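Local coordinates for protein aminopeptidase YwaD (PDB 6HC6) that is a secreted two-zinc aminopeptidase that removes a range of N-terminal amino acids from peptides by hydrolysis, arginine, lysine and leucine among them, at residues Ser350-Thr353 with Ala354-Ile358. Residues are numbered along the deposited sequence; the frame is centred on the assembly and turned at random.
Sequences SSRT and AAEKI
R352 and E356, one turn apart on helix 346-358, run side by side on its outer face, yet what meets is aliphatic chain and carboxylate: E356 OE1 lies 3.7 Å from R352 CG. The charged groups stay apart, with R352 NE 5.1 Å from E356 OE1, so any attraction between them is probably weak. R352 has CG anti to the backbone N (chi1 151°), and the bend at chi3 (72°) turns the guanidinium back toward the preceding turn, away from the carboxylate; a modelled link from NH1 to an acetate ion, probably from the crystallisation liquor, is doubtful. E356 CG lies 3.4 Å from R352 O.

Four i to i+4 backbone bonds carry the turn: A354 N donates to S350 O, A355 N to S351 O, E356 N to R352 O and K357 N to T353 O. The bond from A355 N to S351 O is the shortest at 2.8 Å and also the straightest (N-H...O 165°). Two hydroxyls bond back to the preceding turn, S351 OG to V347 O and T353 OG1 to E349 O.

On the inner face, A354 and A355 touch A424 and L421 of helix 412-430, while S351 and A355 reach L363 of the edge strand 363-367. The chemistry is that of an amphipathic helix in a beta-alpha-beta unit: backbone bonds hold the turn, small side chains pack inward, and the charged pair adds no salt bridge.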
loop_
_atom_site.group_PDB
_atom_site.type_symbol
_atom_site.label_atom_id
_atom_site.label_comp_id
_atom_site.label_asym_id
_atom_site.label_seq_id
_atom_site.Cartn_x
_atom_site.Cartn_y
_atom_site.Cartn_z
ATOM N N SER A 350 4.624 -23.175 6.117
ATOM C CA SER A 350 5.585 -22.789 7.145
ATOM C C SER A 350 4.906 -22.043 8.285
ATOM O O SER A 350 5.297 -22.192 9.448
ATOM C CB SER A 350 6.690 -21.939 6.533
ATOM O OG SER A 350 7.565 -22.759 5.777
ATOM N N SER A 351 3.895 -21.227 7.965
ATOM C CA SER A 351 3.178 -20.490 8.999
ATOM C C SER A 351 2.332 -21.419 9.854
ATOM O O SER A 351 2.308 -21.282 11.084
ATOM C CB SER A 351 2.307 -19.409 8.364
ATOM O OG SER A 351 3.095 -18.524 7.592
ATOM N N ARG A 352 1.625 -22.362 9.220
ATOM C CA ARG A 352 0.886 -23.363 9.982
ATOM C C ARG A 352 1.807 -24.083 10.952
ATOM O O ARG A 352 1.489 -24.237 12.136
ATOM C CB ARG A 352 0.204 -24.364 9.039
ATOM C CG ARG A 352 0.033 -25.759 9.635
ATOM C CD ARG A 352 -0.393 -26.875 8.607
ATOM N NE ARG A 352 0.586 -27.342 7.631
ATOM C CZ ARG A 352 0.353 -27.509 6.315
ATOM N NH1 ARG A 352 -0.838 -27.165 5.815
ATOM N NH2 ARG A 352 1.315 -27.993 5.538
ATOM N N THR A 353 2.952 -24.551 10.455
ATOM C CA THR A 353 3.907 -25.251 11.301
ATOM C C THR A 353 4.396 -24.362 12.437
ATOM O O THR A 353 4.475 -24.802 13.592
ATOM C CB THR A 353 5.075 -25.728 10.446
ATOM O OG1 THR A 353 4.610 -26.722 9.525
ATOM C CG2 THR A 353 6.170 -26.296 11.320
ATOM N N ALA A 354 4.738 -23.108 12.125
ATOM C CA ALA A 354 5.235 -22.194 13.150
ATOM C C ALA A 354 4.177 -21.939 14.215
ATOM O O ALA A 354 4.484 -21.914 15.415
ATOM C CB ALA A 354 5.673 -20.876 12.512
ATOM N N ALA A 355 2.927 -21.739 13.795
ATOM C CA ALA A 355 1.857 -21.504 14.761
ATOM C C ALA A 355 1.738 -22.673 15.730
ATOM O O ALA A 355 1.521 -22.477 16.931
ATOM C CB ALA A 355 0.537 -21.264 14.031
ATOM N N GLU A 356 1.897 -23.895 15.227
ATOM C CA GLU A 356 1.884 -25.064 16.107
ATOM C C GLU A 356 3.063 -25.057 17.075
ATOM O O GLU A 356 2.906 -25.392 18.254
ATOM C CB GLU A 356 1.878 -26.348 15.278
ATOM C CG GLU A 356 0.590 -26.565 14.493
ATOM C CD GLU A 356 0.748 -27.537 13.329
ATOM O OE1 GLU A 356 -0.271 -27.836 12.665
ATOM O OE2 GLU A 356 1.880 -28.009 13.083
ATOM N N LYS A 357 4.258 -24.693 16.602
ATOM C CA LYS A 357 5.425 -24.742 17.479
ATOM C C LYS A 357 5.331 -23.707 18.599
ATOM O O LYS A 357 5.712 -23.989 19.742
ATOM C CB LYS A 357 6.713 -24.553 16.671
ATOM C CG LYS A 357 7.987 -24.707 17.503
ATOM C CD LYS A 357 9.210 -25.020 16.641
ATOM C CE LYS A 357 10.266 -25.805 17.424
ATOM N NZ LYS A 357 10.001 -27.276 17.486
ATOM N N ILE A 358 4.814 -22.510 18.301
ATOM C CA ILE A 358 4.727 -21.450 19.305
ATOM C C ILE A 358 3.375 -21.407 20.001
ATOM O O ILE A 358 3.180 -20.571 20.890
ATOM C CB ILE A 358 5.049 -20.067 18.700
ATOM C CG1 ILE A 358 3.933 -19.612 17.753
ATOM C CG2 ILE A 358 6.398 -20.107 18.000
ATOM C CD1 ILE A 358 4.169 -18.250 17.139
#